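Local coordinates for FAD:protein FMN transferase (Pseudomonas stutzeri ATCC 14405 = CCUG 16156, PDB 5MGY) that probably transfers FMN from FAD onto a threonine of target proteins in a magnesium-dependent reaction, maturing NosR for nitrous oxide reduction, at residues A[41-45]-A[166-170]; A[48-53]-A[77-83]; A[92-96]-A[288-292]; A[162-166]-A[265-269]. All coordinates share one frame; numbering follows the deposited sequence.

Contact 1. Residues A[41-45]-A[166-170]; sequences EVEAI and LVIDR. Unlike the reference sequence in segment 41-45: I45 (reference Leu).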
loop_
_atom_site.group_PDB
_atom_site.type_symbol
_atom_site.label_atom_id
_atom_site.label_comp_id
_atom_site.label_asym_id
_atom_site.label_seq_id
_atom_site.Cartn_x
_atom_site.Cartn_y
_atom_site.Cartn_z
ATOM N N GLU A 41 2.631 -20.870 -6.261
ATOM C CA GLU A 41 3.673 -19.814 -6.280
ATOM C C GLU A 41 3.230 -18.515 -5.522
ATOM O O GLU A 41 4.003 -17.908 -4.784
ATOM C CB GLU A 41 4.084 -19.492 -7.724
ATOM C CG GLU A 41 4.920 -20.585 -8.404
ATOM C CD GLU A 41 6.428 -20.410 -8.239
ATOM O OE1 GLU A 41 6.909 -19.334 -7.800
ATOM O OE2 GLU A 41 7.156 -21.338 -8.619
ATOM N N VAL A 42 1.951 -18.176 -5.689
ATOM C CA VAL A 42 1.405 -17.019 -5.015
ATOM C C VAL A 42 1.277 -17.261 -3.526
ATOM O O VAL A 42 1.397 -16.329 -2.734
ATOM C CB VAL A 42 0.028 -16.553 -5.571
ATOM C CG1 VAL A 42 -0.607 -15.480 -4.682
ATOM C CG2 VAL A 42 0.176 -15.965 -6.963
ATOM N N GLU A 43 0.991 -18.489 -3.138
ATOM C CA GLU A 43 0.801 -18.761 -1.729
ATOM C C GLU A 43 2.124 -18.791 -1.015
ATOM O O GLU A 43 2.211 -18.391 0.127
ATOM C CB GLU A 43 0.063 -20.056 -1.544
ATOM C CG GLU A 43 -0.835 -20.043 -0.310
ATOM C CD GLU A 43 -2.206 -19.467 -0.593
ATOM O OE1 GLU A 43 -2.664 -18.622 0.177
ATOM O OE2 GLU A 43 -2.839 -19.886 -1.583
ATOM N N ALA A 44 3.140 -19.251 -1.709
ATOM C CA ALA A 44 4.473 -19.314 -1.177
ATOM C C ALA A 44 4.957 -17.930 -0.865
ATOM O O ALA A 44 5.490 -17.700 0.181
ATOM C CB ALA A 44 5.426 -19.951 -2.185
ATOM N N ILE A 45 4.711 -17.020 -1.778
ATOM C CA ILE A 45 5.193 -15.673 -1.665
ATOM C C ILE A 45 4.551 -15.006 -0.488
ATOM O O ILE A 45 5.203 -14.278 0.227
ATOM C CB ILE A 45 4.835 -14.902 -2.926
ATOM C CG1 ILE A 45 5.552 -15.569 -4.096
ATOM C CG2 ILE A 45 5.200 -13.412 -2.817
ATOM C CD1 ILE A 45 5.155 -15.009 -5.443
ATOM N N LEU A 166 6.063 -8.717 -6.482
ATOM C CA LEU A 166 6.706 -10.035 -6.405
ATOM C C LEU A 166 5.957 -11.121 -7.177
ATOM O O LEU A 166 6.574 -11.894 -7.900
ATOM C CB LEU A 166 6.970 -10.492 -4.957
ATOM C CG LEU A 166 8.028 -9.681 -4.168
ATOM C CD1 LEU A 166 7.965 -10.105 -2.682
ATOM C CD2 LEU A 166 9.448 -9.727 -4.779
ATOM N N VAL A 167 4.646 -11.167 -7.043
ATOM C CA VAL A 167 3.869 -12.124 -7.786
ATOM C C VAL A 167 4.063 -11.910 -9.284
ATOM O O VAL A 167 4.266 -12.844 -10.005
ATOM C CB VAL A 167 2.384 -12.080 -7.401
ATOM C CG1 VAL A 167 1.534 -12.890 -8.381
ATOM C CG2 VAL A 167 2.230 -12.621 -5.990
ATOM N N ILE A 168 4.050 -10.675 -9.739
ATOM C CA ILE A 168 4.309 -10.397 -11.153
ATOM C C ILE A 168 5.726 -10.804 -11.625
ATOM O O ILE A 168 5.891 -11.278 -12.726
ATOM C CB ILE A 168 3.982 -8.934 -11.488
ATOM C CG1 ILE A 168 2.469 -8.744 -11.441
ATOM C CG2 ILE A 168 4.492 -8.534 -12.873
ATOM C CD1 ILE A 168 2.008 -7.290 -11.548
ATOM N N ASP A 169 6.755 -10.621 -10.835
ATOM C CA ASP A 169 8.071 -11.076 -11.279
ATOM C C ASP A 169 8.021 -12.586 -11.561
ATOM O O ASP A 169 8.629 -13.061 -12.522
ATOM C CB ASP A 169 9.170 -10.729 -10.263
ATOM C CG ASP A 169 9.399 -9.200 -10.126
ATOM O OD1 ASP A 169 8.995 -8.411 -11.014
ATOM O OD2 ASP A 169 9.980 -8.755 -9.104
ATOM N N ARG A 170 7.269 -13.312 -10.734
ATOM C CA ARG A 170 7.161 -14.760 -10.844
ATOM C C ARG A 170 6.354 -15.267 -11.979
ATOM O O ARG A 170 6.695 -16.306 -12.517
ATOM C CB ARG A 170 6.567 -15.394 -9.600
ATOM C CG ARG A 170 7.605 -15.607 -8.515
ATOM C CD ARG A 170 8.801 -16.461 -8.936
ATOM N NE ARG A 170 8.449 -17.842 -9.303
ATOM C CZ ARG A 170 9.288 -18.696 -9.910
ATOM N NH1 ARG A 170 10.512 -18.281 -10.259
ATOM N NH2 ARG A 170 8.901 -19.949 -10.196
#

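Contact 2. Residues A[48-53]-A[77-83]; sequences QLDKQL and PDMVREL. Unlike the reference sequence in segment 48-53: Q48 (reference Glu).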
loop_
_atom_site.group_PDB
_atom_site.type_symbol
_atom_site.label_atom_id
_atom_site.label_comp_id
_atom_site.label_asym_id
_atom_site.label_seq_id
_atom_site.Cartn_x
_atom_site.Cartn_y
_atom_site.Cartn_z
ATOM N N GLN A 48 6.093 -16.094 2.781
ATOM C CA GLN A 48 7.321 -15.458 3.121
ATOM C C GLN A 48 7.030 -14.059 3.676
ATOM O O GLN A 48 7.699 -13.610 4.608
ATOM C CB GLN A 48 8.205 -15.272 1.933
ATOM C CG GLN A 48 8.907 -16.480 1.429
ATOM C CD GLN A 48 9.621 -16.144 0.137
ATOM O OE1 GLN A 48 9.321 -16.707 -0.941
ATOM N NE2 GLN A 48 10.553 -15.165 0.220
ATOM N N LEU A 49 6.070 -13.352 3.086
ATOM C CA LEU A 49 5.816 -11.993 3.522
ATOM C C LEU A 49 5.324 -12.004 4.930
ATOM O O LEU A 49 5.754 -11.189 5.731
ATOM C CB LEU A 49 4.821 -11.266 2.634
ATOM C CG LEU A 49 5.345 -10.902 1.255
ATOM C CD1 LEU A 49 4.223 -10.549 0.308
ATOM C CD2 LEU A 49 6.230 -9.722 1.303
ATOM N N ASP A 50 4.452 -12.943 5.242
ATOM C CA ASP A 50 3.887 -13.017 6.564
ATOM C C ASP A 50 4.972 -13.374 7.606
ATOM O O ASP A 50 5.002 -12.853 8.687
ATOM C CB ASP A 50 2.825 -14.064 6.544
ATOM C CG ASP A 50 1.742 -13.840 7.583
ATOM O OD1 ASP A 50 0.613 -13.851 7.277
ATOM O OD2 ASP A 50 1.876 -13.728 8.763
ATOM N N LYS A 51 5.866 -14.264 7.258
ATOM C CA LYS A 51 6.878 -14.727 8.186
ATOM C C LYS A 51 7.898 -13.634 8.421
ATOM O O LYS A 51 8.348 -13.514 9.520
ATOM C CB LYS A 51 7.564 -16.006 7.633
ATOM C CG LYS A 51 8.245 -16.853 8.668
ATOM C CD LYS A 51 9.686 -16.459 8.906
ATOM C CE LYS A 51 10.169 -17.054 10.225
ATOM N NZ LYS A 51 11.340 -16.306 10.755
ATOM N N GLN A 52 8.284 -12.904 7.372
ATOM C CA GLN A 52 9.318 -11.870 7.450
ATOM C C GLN A 52 8.729 -10.554 8.047
ATOM O O GLN A 52 9.320 -9.985 8.953
ATOM C CB GLN A 52 10.031 -11.640 6.070
ATOM C CG GLN A 52 10.806 -12.840 5.504
ATOM C CD GLN A 52 11.731 -12.504 4.331
ATOM O OE1 GLN A 52 12.454 -11.537 4.343
ATOM N NE2 GLN A 52 11.730 -13.321 3.334
ATOM N N LEU A 53 7.540 -10.131 7.622
ATOM C CA LEU A 53 7.093 -8.716 7.824
ATOM C C LEU A 53 5.880 -8.479 8.700
ATOM O O LEU A 53 5.682 -7.372 9.084
ATOM C CB LEU A 53 6.748 -8.065 6.500
ATOM C CG LEU A 53 7.677 -8.196 5.304
ATOM C CD1 LEU A 53 7.003 -7.626 4.080
ATOM C CD2 LEU A 53 8.958 -7.464 5.579
ATOM N N PRO A 77 16.511 -10.423 6.945
ATOM C CA PRO A 77 16.456 -10.921 5.585
ATOM C C PRO A 77 16.345 -9.845 4.473
ATOM O O PRO A 77 16.144 -8.648 4.746
ATOM C CB PRO A 77 15.241 -11.831 5.606
ATOM C CG PRO A 77 14.577 -11.699 6.916
ATOM C CD PRO A 77 15.261 -10.635 7.684
ATOM N N ASP A 78 16.508 -10.296 3.227
ATOM C CA ASP A 78 16.475 -9.432 2.028
ATOM C C ASP A 78 15.239 -8.545 1.913
ATOM O O ASP A 78 15.388 -7.341 1.740
ATOM C CB ASP A 78 16.636 -10.311 0.767
ATOM C CG ASP A 78 18.103 -10.826 0.568
ATOM O OD1 ASP A 78 19.079 -10.376 1.260
ATOM O OD2 ASP A 78 18.267 -11.688 -0.323
ATOM N N MET A 79 14.050 -9.152 2.034
ATOM C CA MET A 79 12.787 -8.431 1.963
ATOM C C MET A 79 12.763 -7.225 2.852
ATOM O O MET A 79 12.303 -6.158 2.418
ATOM C CB MET A 79 11.600 -9.258 2.409
ATOM C CG MET A 79 10.994 -10.056 1.312
ATOM S SD MET A 79 9.525 -10.878 1.951
ATOM C CE MET A 79 9.358 -12.117 0.618
ATOM N N VAL A 80 13.162 -7.413 4.115
ATOM C CA VAL A 80 12.978 -6.383 5.123
ATOM C C VAL A 80 13.868 -5.212 4.748
ATOM O O VAL A 80 13.452 -4.059 4.848
ATOM C CB VAL A 80 13.296 -6.898 6.514
ATOM C CG1 VAL A 80 13.343 -5.747 7.508
ATOM C CG2 VAL A 80 12.279 -7.904 6.941
ATOM N N ARG A 81 15.069 -5.527 4.288
ATOM C CA ARG A 81 16.034 -4.522 3.881
ATOM C C ARG A 81 15.662 -3.894 2.569
ATOM O O ARG A 81 15.838 -2.704 2.414
ATOM C CB ARG A 81 17.459 -5.082 3.847
ATOM C CG ARG A 81 18.049 -5.060 5.243
ATOM C CD ARG A 81 19.397 -5.748 5.436
ATOM N NE ARG A 81 19.364 -7.180 5.101
ATOM C CZ ARG A 81 19.686 -7.691 3.906
ATOM N NH1 ARG A 81 20.063 -6.884 2.890
ATOM N NH2 ARG A 81 19.613 -9.015 3.720
ATOM N N GLU A 82 15.135 -4.671 1.626
ATOM C CA GLU A 82 14.595 -4.084 0.418
ATOM C C GLU A 82 13.488 -3.040 0.798
ATOM O O GLU A 82 13.496 -1.916 0.331
ATOM C CB GLU A 82 14.064 -5.176 -0.560
ATOM C CG GLU A 82 13.923 -4.701 -2.025
ATOM C CD GLU A 82 13.090 -5.601 -2.936
ATOM O OE1 GLU A 82 12.553 -5.109 -3.994
ATOM O OE2 GLU A 82 12.994 -6.802 -2.594
ATOM N N LEU A 83 12.589 -3.417 1.680
ATOM C CA LEU A 83 11.481 -2.590 1.998
ATOM C C LEU A 83 11.875 -1.400 2.818
ATOM O O LEU A 83 11.273 -0.337 2.668
ATOM C CB LEU A 83 10.418 -3.380 2.773
ATOM C CG LEU A 83 9.599 -4.427 2.019
ATOM C CD1 LEU A 83 8.301 -4.600 2.749
ATOM C CD2 LEU A 83 9.255 -4.039 0.604
#

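Contact 3. Residues A[92-96]-A[288-292]; sequences ADSDG and LAERN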
loop_
_atom_site.group_PDB
_atom_site.type_symbol
_atom_site.label_atom_id
_atom_site.label_comp_id
_atom_site.label_asym_id
_atom_site.label_seq_id
_atom_site.Cartn_x
_atom_site.Cartn_y
_atom_site.Cartn_z
ATOM N N ALA A 92 11.778 10.331 1.909
ATOM C CA ALA A 92 12.402 11.494 1.274
ATOM C C ALA A 92 11.477 12.154 0.184
ATOM O O ALA A 92 11.222 13.356 0.212
ATOM C CB ALA A 92 13.769 11.125 0.714
ATOM N N ASP A 93 10.923 11.368 -0.723
ATOM C CA ASP A 93 10.096 11.923 -1.769
ATOM C C ASP A 93 8.793 12.545 -1.263
ATOM O O ASP A 93 8.251 13.384 -1.956
ATOM C CB ASP A 93 9.745 10.842 -2.792
ATOM C CG ASP A 93 10.967 10.234 -3.451
ATOM O OD1 ASP A 93 12.088 10.763 -3.239
ATOM O OD2 ASP A 93 10.797 9.210 -4.168
ATOM N N SER A 94 8.300 12.160 -0.089
ATOM C CA SER A 94 7.006 12.655 0.409
ATOM C C SER A 94 7.143 13.593 1.620
ATOM O O SER A 94 6.229 13.672 2.428
ATOM C CB SER A 94 6.119 11.470 0.777
ATOM O OG SER A 94 6.529 10.917 2.018
ATOM N N ASP A 95 8.291 14.272 1.754
ATOM C CA ASP A 95 8.554 15.181 2.862
ATOM C C ASP A 95 8.207 14.608 4.220
ATOM O O ASP A 95 7.626 15.308 5.007
ATOM C CB ASP A 95 7.789 16.493 2.663
ATOM C CG ASP A 95 8.285 17.292 1.458
ATOM O OD1 ASP A 95 9.466 17.202 1.072
ATOM O OD2 ASP A 95 7.491 18.054 0.891
ATOM N N GLY A 96 8.550 13.333 4.470
ATOM C CA GLY A 96 8.306 12.645 5.759
ATOM C C GLY A 96 6.884 12.156 6.048
ATOM O O GLY A 96 6.583 11.613 7.095
ATOM N N LEU A 288 2.069 18.170 -3.454
ATOM C CA LEU A 288 3.149 17.141 -3.550
ATOM C C LEU A 288 2.980 16.351 -4.843
ATOM O O LEU A 288 3.916 16.235 -5.657
ATOM C CB LEU A 288 3.164 16.194 -2.324
ATOM C CG LEU A 288 4.315 15.170 -2.338
ATOM C CD1 LEU A 288 5.620 15.753 -1.857
ATOM C CD2 LEU A 288 3.940 13.961 -1.528
ATOM N N ALA A 289 1.769 15.871 -5.045
ATOM C CA ALA A 289 1.541 15.050 -6.194
ATOM C C ALA A 289 1.925 15.762 -7.485
ATOM O O ALA A 289 2.616 15.161 -8.308
ATOM C CB ALA A 289 0.116 14.542 -6.255
ATOM N N GLU A 290 1.535 17.052 -7.615
ATOM C CA GLU A 290 1.897 17.893 -8.771
ATOM C C GLU A 290 3.409 18.179 -8.812
ATOM O O GLU A 290 4.037 18.125 -9.894
ATOM C CB GLU A 290 1.128 19.201 -8.757
ATOM C CG GLU A 290 0.464 19.512 -10.078
ATOM C CD GLU A 290 -0.800 18.716 -10.310
ATOM O OE1 GLU A 290 -1.667 18.704 -9.412
ATOM O OE2 GLU A 290 -0.928 18.114 -11.392
ATOM N N ARG A 291 3.984 18.469 -7.645
ATOM C CA ARG A 291 5.393 18.745 -7.571
ATOM C C ARG A 291 6.177 17.556 -8.090
ATOM O O ARG A 291 7.053 17.727 -8.927
ATOM C CB ARG A 291 5.791 19.075 -6.148
ATOM C CG ARG A 291 7.197 19.575 -6.018
ATOM C CD ARG A 291 7.590 19.603 -4.552
ATOM N NE ARG A 291 8.210 18.334 -4.092
ATOM C CZ ARG A 291 8.455 17.992 -2.815
ATOM N NH1 ARG A 291 8.143 18.811 -1.810
ATOM N NH2 ARG A 291 9.009 16.808 -2.517
ATOM N N ASN A 292 5.844 16.355 -7.625
ATOM C CA ASN A 292 6.630 15.163 -7.983
ATOM C C ASN A 292 6.105 14.447 -9.216
ATOM O O ASN A 292 6.672 13.441 -9.631
ATOM C CB ASN A 292 6.613 14.137 -6.867
ATOM C CG ASN A 292 7.123 14.657 -5.568
ATOM O OD1 ASN A 292 7.695 15.721 -5.469
ATOM N ND2 ASN A 292 6.894 13.902 -4.547
#

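Contact 4. Residues A[162-166]-A[265-269]; sequences YAVDL and KSTLR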
loop_
_atom_site.group_PDB
_atom_site.type_symbol
_atom_site.label_atom_id
_atom_site.label_comp_id
_atom_site.label_asym_id
_atom_site.label_seq_id
_atom_site.Cartn_x
_atom_site.Cartn_y
_atom_site.Cartn_z
ATOM N N TYR A 162 4.069 -4.432 -2.658
ATOM C CA TYR A 162 5.268 -5.222 -2.828
ATOM C C TYR A 162 4.885 -6.651 -3.249
ATOM O O TYR A 162 5.430 -7.171 -4.215
ATOM C CB TYR A 162 6.023 -5.235 -1.522
ATOM C CG TYR A 162 7.301 -6.002 -1.547
ATOM C CD1 TYR A 162 8.287 -5.706 -2.478
ATOM C CD2 TYR A 162 7.547 -7.041 -0.597
ATOM C CE1 TYR A 162 9.486 -6.401 -2.468
ATOM C CE2 TYR A 162 8.744 -7.740 -0.574
ATOM C CZ TYR A 162 9.703 -7.419 -1.515
ATOM O OH TYR A 162 10.883 -8.096 -1.516
ATOM N N ALA A 163 3.904 -7.230 -2.564
ATOM C CA ALA A 163 3.394 -8.571 -2.846
ATOM C C ALA A 163 2.941 -8.705 -4.306
ATOM O O ALA A 163 3.220 -9.709 -4.937
ATOM C CB ALA A 163 2.265 -8.950 -1.875
ATOM N N VAL A 164 2.286 -7.672 -4.836
ATOM C CA VAL A 164 1.790 -7.650 -6.196
ATOM C C VAL A 164 2.989 -7.679 -7.144
ATOM O O VAL A 164 3.002 -8.425 -8.140
ATOM C CB VAL A 164 0.917 -6.384 -6.412
ATOM C CG1 VAL A 164 0.676 -6.072 -7.899
ATOM C CG2 VAL A 164 -0.413 -6.564 -5.726
ATOM N N ASP A 165 4.009 -6.874 -6.824
ATOM C CA ASP A 165 5.172 -6.768 -7.687
ATOM C C ASP A 165 5.887 -8.115 -7.664
ATOM O O ASP A 165 6.212 -8.619 -8.742
ATOM C CB ASP A 165 6.122 -5.618 -7.322
ATOM C CG ASP A 165 5.582 -4.223 -7.668
ATOM O OD1 ASP A 165 4.744 -4.073 -8.599
ATOM O OD2 ASP A 165 6.030 -3.215 -7.027
ATOM N N LEU A 166 6.063 -8.717 -6.482
ATOM C CA LEU A 166 6.706 -10.035 -6.405
ATOM C C LEU A 166 5.957 -11.121 -7.177
ATOM O O LEU A 166 6.574 -11.894 -7.900
ATOM C CB LEU A 166 6.970 -10.492 -4.957
ATOM C CG LEU A 166 8.028 -9.681 -4.168
ATOM C CD1 LEU A 166 7.965 -10.105 -2.682
ATOM C CD2 LEU A 166 9.448 -9.727 -4.779
ATOM N N LYS A 265 4.037 2.665 -12.097
ATOM C CA LYS A 265 4.508 1.400 -12.638
ATOM C C LYS A 265 4.925 0.407 -11.550
ATOM O O LYS A 265 4.779 -0.783 -11.710
ATOM C CB LYS A 265 5.630 1.619 -13.641
ATOM C CG LYS A 265 6.906 1.941 -12.999
ATOM C CD LYS A 265 7.882 2.661 -13.896
ATOM C CE LYS A 265 8.842 3.455 -12.981
ATOM N NZ LYS A 265 9.922 4.036 -13.811
ATOM N N SER A 266 5.407 0.917 -10.444
ATOM C CA SER A 266 5.688 0.090 -9.294
ATOM C C SER A 266 4.490 0.143 -8.383
ATOM O O SER A 266 4.170 1.205 -7.869
ATOM C CB SER A 266 6.904 0.649 -8.575
ATOM O OG SER A 266 6.962 0.130 -7.297
ATOM N N THR A 267 3.818 -0.984 -8.205
ATOM C CA THR A 267 2.695 -1.082 -7.268
ATOM C C THR A 267 3.143 -0.835 -5.813
ATOM O O THR A 267 2.348 -0.466 -4.977
ATOM C CB THR A 267 2.140 -2.493 -7.361
ATOM O OG1 THR A 267 2.058 -2.857 -8.727
ATOM C CG2 THR A 267 0.805 -2.604 -6.746
ATOM N N LEU A 268 4.417 -1.102 -5.505
ATOM C CA LEU A 268 4.964 -0.823 -4.180
ATOM C C LEU A 268 4.853 0.702 -3.932
ATOM O O LEU A 268 4.237 1.162 -2.938
ATOM C CB LEU A 268 6.429 -1.322 -4.107
ATOM C CG LEU A 268 7.113 -1.286 -2.736
ATOM C CD1 LEU A 268 8.412 -2.061 -2.694
ATOM C CD2 LEU A 268 7.333 0.138 -2.237
ATOM N N ARG A 269 5.453 1.465 -4.842
ATOM C CA ARG A 269 5.350 2.956 -4.881
ATOM C C ARG A 269 3.922 3.509 -4.818
ATOM O O ARG A 269 3.652 4.409 -4.015
ATOM C CB ARG A 269 6.155 3.543 -6.078
ATOM C CG ARG A 269 7.643 3.382 -5.755
ATOM C CD ARG A 269 8.637 4.330 -6.366
ATOM N NE ARG A 269 8.436 5.772 -6.085
ATOM C CZ ARG A 269 8.933 6.458 -5.065
ATOM N NH1 ARG A 269 8.721 7.756 -4.995
ATOM N NH2 ARG A 269 9.603 5.874 -4.092
#

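Contact 1. Residues A[41-45]-A[166-170]
V42 and V167 meet at the heart of this helix pair, CG2 of V42 lying 3.6 Å from CG1 of V167. One turn further along helix 35-53, I45 reaches over with its outermost carbon, and CD1 of I45 stands 3.8 Å from CG2 of V167. With CG1 beside the backbone N (chi1 -63°), I45 turns CG2 to CB of L166, 4.0 Å away, and spans two successive residues of helix 159-173. Segments 41-45 and 166-170 run roughly antiparallel, their axes at 143° and 10.0 Å apart at closest approach, and lie side by side on the antiparallel sheet: V42 also packs on Y22 and V24 of strand 21-28, and V167 on V181 and I183 of strand 179-183. Away from the sheet, CG of R170 touches CD1 of I45 and leads from the apolar patch to the charged end. Bent at chi2 and chi3, the arginine presents its guanidinium side-on to E41. NE of R170 binds OE1 of E41 at 2.6 Å, and NH2 of R170 binds OE2 of E41 at 2.7 Å. The two flat groups are 23° apart, yet both nitrogens sit well above the carboxylate plane, in a stepped rather than coplanar salt bridge at the partly exposed margin.

Contact 2. Residues A[48-53]-A[77-83]
Segments 48-53 and 78-83, of helices 35-53 and 78-93, cross at 75° with axes 9.9 Å apart, and their backbones come nearest where L53 faces V80. M79 is the side chain that bridges most of the gap. It is extended beyond CG and pushes its thioether across segment 48-53: SD of M79 lies 3.6 Å from CD2 of L49, while CE of M79 ends against CB of Q48, 3.6 Å away. Q52 crosses the methionine at about a right angle, its amide carbon CD 3.6 Å from SD of M79. The same amide runs on past the ring of P77, the N-cap residue of helix 78-93, so that OE1 of Q52 sits between CB of P77 and CB of M79. Replacing Q52 by an alanine would take away the amide, and is likely to open a gap beside P77 and M79 and leave the thioether freer to turn. Deeper in, CD2 of L53 slides past V80, 3.6 Å from its CG2, and CD1 of L53 meets CD1 of L83 at 3.6 Å. F155 covers this leucine-valine end, and Y162 of helix 159-173 packs on L49, M79 and L83. No hydrogen bond joins the two segments; E82 pairs with Y162, K51 with D61 and R81 with D78. The crossing therefore rests on van der Waals packing, M79 lying against L49 and the amide of Q52, without a directional bond.

Contact 3. Residues A[92-96]-A[288-292]
The shortest polar bond between the two segments is a salt bridge, NH1 of R291 to OD2 of D95 at 2.9 Å. The nitrogen comes in on the syn side of the carboxylate, 19° out of its plane, while the aspartate sits at the edge of the guanidinium. The two flat groups are turned 59° against each other, and one bond joins them, through NH1. With the chain bent at chi3 (90°), R291 brings its guanidinium to D95 while its NE bonds OD1 of the adjacent N292 at 3.0 Å, which helps fix how the guanidinium is turned. CD1 of L288, one turn earlier, lies 3.6 Å above one face of that group, offset toward its rim. The amide of N292 works at both ends: while OD1 accepts from R291, ND2 donates to the backbone O of D93 at 3.0 Å. This is a helix-end contact, in which a side chain near the C-terminal end of helix 267-292 reaches a carbonyl of the last turn of helix 78-93, just before the chain leaves helical geometry at S94. With an alanine in place of N292, the D93 carbonyl would probably lose its amide donor and NE of R291 its acceptor, leaving the guanidinium freer to swing away from D95. The carboxylate of D93 is engaged by R269 and Q89. Beneath the polar layer, CD2 of L288 rests 3.9 Å from CA of S94, whose hydroxyl is bonded to L90 O and F98 N.

Contact 4. Residues A[162-166]-A[265-269]
D165 sends its CB toward segment 265-269, and with CG anti to the carbonyl carbon (chi1 -73°) the carboxylate slides past T267 to the start of helix 267-292. CG comes 3.7 Å from N of T267. Beyond it the two oxygens divide the work. OD1 of D165 accepts twice from T267: the hydroxyl OG1 donates at 3.0 Å from above the carboxylate plane, and the backbone N of T267, 3.2 Å away, is met by the syn lone pair of OD1. OD2 of D165 takes the next amide, N of L268, at 3.1 Å from above the carboxylate plane (N-H...O 150°), and receives a weak bond from OG of S266. That serine is the N-cap of the helix and its OG accepts from N of R269 at 3.2 Å, so amides of the first turn are met by two side chains, one from each segment. The negative charge of D165 would probably be steadied by the helix start it faces. Apolar packing borders the carboxylate: CG1 of V164 lies 3.7 Å from CG2 of T267, and the ring of Y162, whose OH pairs with E82, runs alongside L268, CD1 to CD1 3.7 Å. In effect a carboxylate of helix 159-173 is joined to the N-terminal end of helix 267-292, whose next turns supply D271 and T275 to the magnesium site of this ApbE-family flavin transferase.

How the contacts relate
From the N terminus, helix 35-53 opens contact 1 and, about two turns further on, contact 2, which closes first, at the start of helix 78-93. The far end of that helix opens contact 3. Contact 1 then closes on helix 159-173, so contact 2 is nested within it, whereas contact 3 crosses it, closing only at 288-292. Contact 4 begins where contact 1 ends, sharing L166, and is nested inside contact 3. Contacts 2 and 4 touch through E82 and Y162, contacts 3 and 4 through the D93–R269 salt bridge. Together they link the four helices 35-53, 78-93, 159-173 and 267-292, with contacts 1 and 3 on opposite sides of the chain's centre.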